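Local coordinates for protein subclass B1 metallo-beta-lactamase (Myroides odoratimimus, PDB 6T5L) that probably hydrolyses the amide bond of beta-lactam antibiotics, carbapenems among them, with zinc ions bound in its active site, at residues P94-I105 with T121-F132; S31-S39 with A50-N58. One frame throughout, in Å; residues are numbered along the deposited sequence.

In the fold
From the N terminus the chain first makes contact 2, where strand 34-41 turns back through a short connection and strand 49-58 pairs antiparallel with it in the six-stranded mixed sheet. Only after that hairpin is closed, and the sheet has gained strands 61-65 and 88-93, does contact 1 open. There the zinc-binding segment 94-105, with its short helix 99-102, leaves the end of strand 88-93 and is met by most of helix 119-127 and the loop after it, closing a short excursion of 15 residues. The two contacts therefore follow in series, neither nested nor crossed. Their centres lie about 20 Å apart, yet they touch where Asp100 CB packs 3.5 Å from Cys51 SG.

Contact 1: P94-I105 with T121-F132; sequences PTHFHDDCIGGI and TIELLKDNGQEF. With ZN (zinc ion), chain C; ZN (zinc ion), chain D.
Phe97 lies flat against helix 119-127, with Leu124 CB over one face of its ring, 4.2 Å from the centroid in a CH-pi contact. Leu124 CD1 reaches the CD1 corner of the same ring, while Leu125 CG packs 3.7 Å from Phe97 CB. The phenyl group gets there because its CG stands between the backbone N and the carbonyl carbon (chi1 73°); its other face carries His98 CD2. Farther along, Ile102 and Leu125 meet tip to tip, CD1 to CD2 at 3.6 Å, and Ile105 sets CG1 3.9 Å from Phe132 CD1, at the edge of that ring.

No direct hydrogen bond spans the two segments. Water 1 instead donates to both Pro94 O and Thr121 OG1, and the threonine hydroxyl is also bonded to Asp164. A Schellman motif, with Gly129 at positive phi, ends the helix.

Behind this apolar seam stand the ligands of the metallo-beta-lactamase HxHxD motif. His96 NE2 and His98 ND1 bind the same zinc ion, each at 2.0 Å, together with His161; Asp100 OD2 binds the second at 2.2 Å, with Cys180 and His221. Cys101 SG rests against a face of the His96 imidazole, and Asp194 is hydrogen-bonded to His98 NE2. Phe97, set between the two histidine ligands, and Ile102 just after the motif hold the segment to the helix, which probably helps keep the coordinating atoms in place.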
# COMPACT_ATOMS: atom_id res chain seq x y z
N PRO A 94 1.97 -4.97 4.23
CA PRO A 94 1.53 -5.36 2.88
C PRO A 94 0.01 -5.41 2.82
O PRO A 94 -0.61 -6.05 3.67
CB PRO A 94 2.15 -6.75 2.68
CG PRO A 94 2.76 -7.16 4.00
CD PRO A 94 2.40 -6.11 5.04
N THR A 95 -0.59 -4.77 1.81
CA THR A 95 -2.04 -4.56 1.82
C THR A 95 -2.80 -5.73 1.21
O THR A 95 -4.02 -5.79 1.39
CB THR A 95 -2.44 -3.24 1.10
OG1 THR A 95 -2.04 -3.28 -0.27
CG2 THR A 95 -1.84 -2.06 1.84
N HIS A 96 -2.10 -6.61 0.45
CA HIS A 96 -2.58 -7.95 0.07
C HIS A 96 -1.39 -8.82 -0.36
O HIS A 96 -0.22 -8.44 -0.25
CB HIS A 96 -3.72 -7.92 -1.01
CG HIS A 96 -3.34 -7.36 -2.35
ND1 HIS A 96 -3.21 -6.00 -2.56
CD2 HIS A 96 -3.24 -7.93 -3.59
CE1 HIS A 96 -2.96 -5.79 -3.85
NE2 HIS A 96 -2.94 -6.94 -4.49
N PHE A 97 -1.69 -10.03 -0.83
CA PHE A 97 -0.67 -11.07 -0.96
C PHE A 97 0.04 -11.05 -2.32
O PHE A 97 0.95 -11.85 -2.52
CB PHE A 97 -1.30 -12.45 -0.71
CG PHE A 97 -2.18 -12.92 -1.83
CD1 PHE A 97 -3.49 -12.49 -1.95
CD2 PHE A 97 -1.69 -13.83 -2.76
CE1 PHE A 97 -4.31 -12.96 -3.03
CE2 PHE A 97 -2.50 -14.32 -3.80
CZ PHE A 97 -3.79 -13.87 -3.95
N HIS A 98 -0.29 -10.15 -3.23
CA HIS A 98 0.39 -10.17 -4.53
C HIS A 98 1.78 -9.56 -4.43
O HIS A 98 2.14 -8.92 -3.44
CB HIS A 98 -0.41 -9.37 -5.55
CG HIS A 98 -1.62 -10.09 -6.00
ND1 HIS A 98 -2.73 -9.44 -6.50
CD2 HIS A 98 -1.89 -11.41 -6.05
CE1 HIS A 98 -3.64 -10.34 -6.83
NE2 HIS A 98 -3.15 -11.55 -6.60
N ASP A 99 2.53 -9.65 -5.54
CA ASP A 99 3.94 -9.26 -5.51
C ASP A 99 4.14 -7.75 -5.56
O ASP A 99 5.21 -7.28 -5.17
CB ASP A 99 4.72 -9.91 -6.66
CG ASP A 99 5.23 -11.33 -6.33
OD1 ASP A 99 5.18 -11.75 -5.16
OD2 ASP A 99 5.70 -12.02 -7.25
N ASP A 100 3.14 -6.96 -6.01
CA ASP A 100 3.23 -5.50 -5.81
C ASP A 100 2.89 -5.11 -4.37
O ASP A 100 2.67 -3.90 -4.09
CB ASP A 100 2.39 -4.69 -6.84
CG ASP A 100 0.92 -5.16 -7.01
OD1 ASP A 100 0.64 -6.38 -7.10
OD2 ASP A 100 0.05 -4.30 -7.25
N CYS A 101 2.92 -6.09 -3.45
CA CYS A 101 2.80 -5.74 -2.04
C CYS A 101 3.92 -6.34 -1.21
O CYS A 101 4.31 -5.72 -0.21
CB CYS A 101 1.42 -6.16 -1.48
SG CYS A 101 0.01 -5.81 -2.59
N ILE A 102 4.45 -7.54 -1.60
CA ILE A 102 5.47 -8.22 -0.80
C ILE A 102 6.71 -8.57 -1.61
O ILE A 102 7.56 -9.35 -1.16
CB ILE A 102 4.89 -9.50 -0.17
CG1 ILE A 102 4.36 -10.44 -1.26
CG2 ILE A 102 3.81 -9.20 0.80
CD1 ILE A 102 4.46 -11.84 -0.91
N GLY A 103 6.83 -8.00 -2.81
CA GLY A 103 7.91 -8.38 -3.71
C GLY A 103 9.29 -8.17 -3.10
O GLY A 103 10.19 -8.95 -3.36
N GLY A 104 9.46 -7.15 -2.24
CA GLY A 104 10.76 -6.85 -1.65
C GLY A 104 10.84 -7.23 -0.18
O GLY A 104 11.62 -6.65 0.61
N ILE A 105 9.99 -8.20 0.22
CA ILE A 105 9.87 -8.53 1.62
C ILE A 105 11.21 -8.96 2.22
O ILE A 105 11.55 -8.57 3.35
CB ILE A 105 8.78 -9.58 1.83
CG1 ILE A 105 8.57 -9.90 3.33
CG2 ILE A 105 9.16 -10.93 1.16
CD1 ILE A 105 8.02 -8.76 4.19
N THR A 121 -4.43 -12.56 4.81
CA THR A 121 -3.29 -12.42 3.90
C THR A 121 -2.27 -13.52 4.12
O THR A 121 -1.70 -14.04 3.14
CB THR A 121 -2.63 -11.05 4.04
OG1 THR A 121 -3.52 -10.04 3.62
CG2 THR A 121 -1.37 -11.01 3.15
N ILE A 122 -2.04 -13.92 5.38
CA ILE A 122 -1.11 -15.01 5.70
C ILE A 122 -1.61 -16.31 5.12
O ILE A 122 -0.83 -17.13 4.60
CB ILE A 122 -0.89 -15.14 7.22
CG1 ILE A 122 -0.26 -13.83 7.76
CG2 ILE A 122 -0.01 -16.45 7.63
CD1 ILE A 122 -0.02 -13.87 9.26
N GLU A 123 -2.91 -16.56 5.24
CA GLU A 123 -3.47 -17.81 4.75
C GLU A 123 -3.36 -17.90 3.23
O GLU A 123 -2.99 -18.94 2.68
CB GLU A 123 -4.93 -17.91 5.20
CG GLU A 123 -5.63 -19.17 4.72
CD GLU A 123 -7.13 -19.01 4.67
OE1 GLU A 123 -7.74 -19.37 3.64
OE2 GLU A 123 -7.71 -18.52 5.67
N LEU A 124 -3.65 -16.81 2.52
CA LEU A 124 -3.57 -16.86 1.07
C LEU A 124 -2.13 -17.00 0.62
O LEU A 124 -1.83 -17.72 -0.33
CB LEU A 124 -4.23 -15.61 0.47
CG LEU A 124 -5.74 -15.55 0.75
CD1 LEU A 124 -6.37 -14.24 0.23
CD2 LEU A 124 -6.45 -16.78 0.12
N LEU A 125 -1.21 -16.31 1.27
CA LEU A 125 0.20 -16.53 0.98
C LEU A 125 0.58 -17.99 1.18
O LEU A 125 1.30 -18.57 0.35
CB LEU A 125 1.03 -15.63 1.84
CG LEU A 125 1.29 -14.29 1.14
CD1 LEU A 125 1.89 -13.37 2.21
CD2 LEU A 125 2.18 -14.51 -0.08
N LYS A 126 0.07 -18.62 2.24
CA LYS A 126 0.45 -20.00 2.50
C LYS A 126 -0.22 -20.93 1.50
O LYS A 126 0.38 -21.91 1.05
CB LYS A 126 0.10 -20.40 3.93
CG LYS A 126 0.60 -21.80 4.29
N ASP A 127 -1.48 -20.65 1.16
CA ASP A 127 -2.12 -21.37 0.07
C ASP A 127 -1.26 -21.34 -1.18
O ASP A 127 -1.25 -22.29 -1.96
CB ASP A 127 -3.50 -20.77 -0.22
CG ASP A 127 -4.55 -21.09 0.86
OD1 ASP A 127 -4.26 -21.91 1.76
OD2 ASP A 127 -5.66 -20.50 0.78
N ASN A 128 -0.52 -20.25 -1.39
CA ASN A 128 0.27 -20.08 -2.60
C ASN A 128 1.74 -20.41 -2.37
O ASN A 128 2.59 -20.04 -3.19
CB ASN A 128 0.07 -18.67 -3.14
CG ASN A 128 -1.42 -18.35 -3.40
OD1 ASN A 128 -2.28 -18.57 -2.55
ND2 ASN A 128 -1.71 -17.86 -4.60
N GLY A 129 2.05 -21.15 -1.30
CA GLY A 129 3.38 -21.69 -1.09
C GLY A 129 4.35 -20.77 -0.40
O GLY A 129 5.52 -21.17 -0.21
N GLN A 130 3.93 -19.56 -0.03
CA GLN A 130 4.83 -18.60 0.58
C GLN A 130 4.47 -18.35 2.04
O GLN A 130 3.30 -18.25 2.41
CB GLN A 130 4.83 -17.25 -0.16
CG GLN A 130 4.68 -17.30 -1.65
CD GLN A 130 5.08 -15.98 -2.28
OE1 GLN A 130 5.81 -15.19 -1.68
NE2 GLN A 130 4.58 -15.72 -3.48
N GLU A 131 5.51 -18.21 2.85
CA GLU A 131 5.43 -17.82 4.24
C GLU A 131 6.42 -16.68 4.45
O GLU A 131 7.50 -16.67 3.83
CB GLU A 131 5.83 -18.95 5.19
CG GLU A 131 4.93 -20.15 5.24
CD GLU A 131 5.43 -21.19 6.24
OE1 GLU A 131 6.43 -20.91 6.94
OE2 GLU A 131 4.83 -22.27 6.33
N PHE A 132 6.08 -15.76 5.34
CA PHE A 132 7.07 -14.82 5.87
C PHE A 132 8.13 -15.58 6.66
O PHE A 132 7.83 -16.51 7.40
CB PHE A 132 6.41 -13.77 6.75
CG PHE A 132 5.41 -12.95 6.00
CD1 PHE A 132 5.79 -11.81 5.28
CD2 PHE A 132 4.09 -13.38 5.91
CE1 PHE A 132 4.85 -11.08 4.53
CE2 PHE A 132 3.16 -12.66 5.16
CZ PHE A 132 3.55 -11.51 4.47
ZN ZN C . -3.10 -7.48 -6.45
ZN ZN D . -2.10 -4.18 -7.91
O HOH W 1 -2.57 -7.46 5.15
O HOH W 2 -2.26 -6.66 -6.92
O HOH W 3 -3.96 -4.18 -9.29

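Contact 2: S31-S39 with A50-N58; sequences SNHIYEHIS and ACNGMLVLN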
# COMPACT_ATOMS: atom_id res chain seq x y z
N SER A 31 2.54 15.48 1.24
CA SER A 31 2.28 16.37 2.38
C SER A 31 3.52 16.31 3.28
O SER A 31 4.51 15.65 2.94
CB SER A 31 1.05 15.92 3.18
OG SER A 31 1.37 14.67 3.91
N ASN A 32 3.39 16.87 4.49
CA ASN A 32 4.48 16.79 5.45
C ASN A 32 4.66 15.36 5.98
O ASN A 32 5.77 14.98 6.33
CB ASN A 32 4.24 17.80 6.59
CG ASN A 32 4.27 19.27 6.08
OD1 ASN A 32 5.04 19.61 5.17
ND2 ASN A 32 3.44 20.12 6.66
N HIS A 33 3.62 14.53 5.99
CA HIS A 33 3.75 13.18 6.51
C HIS A 33 3.61 12.09 5.46
O HIS A 33 3.76 10.91 5.81
CB HIS A 33 2.71 12.92 7.60
CG HIS A 33 2.73 13.94 8.68
ND1 HIS A 33 3.75 14.04 9.60
CD2 HIS A 33 1.86 14.94 8.98
CE1 HIS A 33 3.51 15.05 10.42
NE2 HIS A 33 2.37 15.60 10.07
N ILE A 34 3.26 12.42 4.23
CA ILE A 34 2.77 11.40 3.32
C ILE A 34 3.57 11.46 2.04
O ILE A 34 3.47 12.43 1.29
CB ILE A 34 1.27 11.56 3.01
CG1 ILE A 34 0.42 11.26 4.22
CG2 ILE A 34 0.90 10.68 1.79
CD1 ILE A 34 0.43 9.87 4.68
N TYR A 35 4.22 10.37 1.73
CA TYR A 35 5.04 10.18 0.55
C TYR A 35 4.46 8.96 -0.17
O TYR A 35 3.92 8.06 0.47
CB TYR A 35 6.51 9.91 0.96
CG TYR A 35 7.25 11.06 1.67
CD1 TYR A 35 6.98 11.37 2.97
CD2 TYR A 35 8.27 11.74 1.04
CE1 TYR A 35 7.62 12.38 3.61
CE2 TYR A 35 8.95 12.79 1.69
CZ TYR A 35 8.62 13.10 2.97
OH TYR A 35 9.27 14.10 3.67
N GLU A 36 4.50 8.99 -1.49
CA GLU A 36 4.10 7.91 -2.38
C GLU A 36 5.37 7.31 -3.00
O GLU A 36 6.26 8.06 -3.47
CB GLU A 36 3.17 8.45 -3.46
CG GLU A 36 2.73 7.43 -4.50
CD GLU A 36 2.09 7.98 -5.76
OE1 GLU A 36 1.13 7.31 -6.19
OE2 GLU A 36 2.53 9.00 -6.38
N HIS A 37 5.51 5.99 -2.91
CA HIS A 37 6.61 5.30 -3.57
C HIS A 37 6.07 4.58 -4.80
O HIS A 37 4.96 4.02 -4.77
CB HIS A 37 7.38 4.36 -2.60
CG HIS A 37 6.66 3.15 -2.09
ND1 HIS A 37 6.50 2.01 -2.86
CD2 HIS A 37 6.22 2.82 -0.84
CE1 HIS A 37 5.96 1.05 -2.12
NE2 HIS A 37 5.78 1.51 -0.89
N ILE A 38 6.82 4.66 -5.88
CA ILE A 38 6.45 4.04 -7.16
C ILE A 38 7.62 3.18 -7.66
O ILE A 38 8.76 3.66 -7.72
CB ILE A 38 6.08 5.10 -8.21
CG1 ILE A 38 5.06 6.11 -7.62
CG2 ILE A 38 5.56 4.48 -9.52
CD1 ILE A 38 4.54 7.20 -8.69
N SER A 39 7.33 1.91 -7.99
CA SER A 39 8.33 0.97 -8.49
C SER A 39 7.69 0.18 -9.62
O SER A 39 6.50 0.36 -9.96
CB SER A 39 8.90 0.05 -7.37
OG SER A 39 7.86 -0.69 -6.69
N ALA A 50 3.84 0.13 -13.41
CA ALA A 50 4.06 0.97 -12.25
C ALA A 50 3.13 0.57 -11.11
O ALA A 50 1.96 0.23 -11.31
CB ALA A 50 3.88 2.44 -12.62
N CYS A 51 3.67 0.59 -9.90
CA CYS A 51 3.00 0.02 -8.74
C CYS A 51 3.26 0.97 -7.57
O CYS A 51 4.41 1.40 -7.34
CB CYS A 51 3.52 -1.40 -8.44
SG CYS A 51 3.15 -2.68 -9.61
N ASN A 52 2.19 1.36 -6.87
CA ASN A 52 2.29 2.41 -5.86
C ASN A 52 2.28 1.82 -4.46
O ASN A 52 1.56 0.85 -4.20
CB ASN A 52 1.12 3.39 -5.91
CG ASN A 52 1.04 4.13 -7.21
OD1 ASN A 52 2.06 4.31 -7.87
ND2 ASN A 52 -0.16 4.50 -7.62
N GLY A 53 3.02 2.46 -3.55
CA GLY A 53 2.75 2.37 -2.14
C GLY A 53 2.75 3.68 -1.38
O GLY A 53 2.88 4.78 -1.97
N MET A 54 2.66 3.56 -0.04
CA MET A 54 2.53 4.75 0.82
C MET A 54 3.61 4.67 1.91
O MET A 54 3.81 3.62 2.58
CB MET A 54 1.08 4.98 1.48
CG MET A 54 0.91 6.44 2.09
SD MET A 54 -0.75 6.88 2.43
CE MET A 54 -0.98 5.88 3.98
N LEU A 55 4.28 5.80 2.08
CA LEU A 55 5.19 5.99 3.19
C LEU A 55 4.56 7.04 4.09
O LEU A 55 4.27 8.15 3.63
CB LEU A 55 6.54 6.47 2.69
CG LEU A 55 7.54 5.52 2.08
CD1 LEU A 55 8.93 6.20 2.35
CD2 LEU A 55 7.54 4.13 2.61
N VAL A 56 4.39 6.69 5.35
CA VAL A 56 3.92 7.60 6.38
C VAL A 56 5.10 7.93 7.28
O VAL A 56 5.74 7.03 7.88
CB VAL A 56 2.76 6.99 7.17
CG1 VAL A 56 2.29 7.98 8.26
CG2 VAL A 56 1.64 6.58 6.24
N LEU A 57 5.36 9.22 7.41
CA LEU A 57 6.47 9.75 8.20
C LEU A 57 5.96 10.59 9.36
O LEU A 57 5.16 11.52 9.15
CB LEU A 57 7.38 10.59 7.33
CG LEU A 57 8.41 11.47 8.03
CD1 LEU A 57 9.53 10.77 8.74
CD2 LEU A 57 8.91 12.48 7.00
N ASN A 58 6.44 10.30 10.58
CA ASN A 58 6.23 11.22 11.71
C ASN A 58 7.36 11.11 12.74
O ASN A 58 7.76 10.01 13.11
CB ASN A 58 4.88 10.95 12.37
CG ASN A 58 4.53 11.99 13.44
OD1 ASN A 58 4.62 13.22 13.21
ND2 ASN A 58 4.23 11.50 14.65
O HOH W 4 6.15 0.79 -5.23
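His37 lays its imidazole over Gly53, whose CA sits 3.5 Å from the ring centroid in a CH-pi contact, close enough that the bare glycine backbone serves as the floor for the ring. A chi1 of 68° turns the imidazole back over the partner strand. Water 4 lies at the ring's edge, bonded to His37 ND1 and Ser39 OG and donating to Cys51 O; Ser39 OG is also hydrogen-bonded to Thr69 N. On the same face Tyr35 CB meets Leu55 CB, and helix 71-83 packs on Leu55 and His37. On the other face Ile34 CD1 touches Met54 SD at 3.9 Å and Val56 CG2 at 3.8 Å.

Paired backbone bonds run from Tyr35-Leu55 to Ser39-Cys51.

By contrast, the end at His33 and Leu57 is only partly buried and relies more on polar links. There Leu57 N donates to His33 O, and His33 ND1 donates to Leu57 O at 2.9 Å, in the ring plane but bent (141°), while Leu57 CD2 leans obliquely on the Tyr35 ring. The whole is an antiparallel beta hairpin in the N-terminal sheet of the alpha-beta/beta-alpha metallo-beta-lactamase fold.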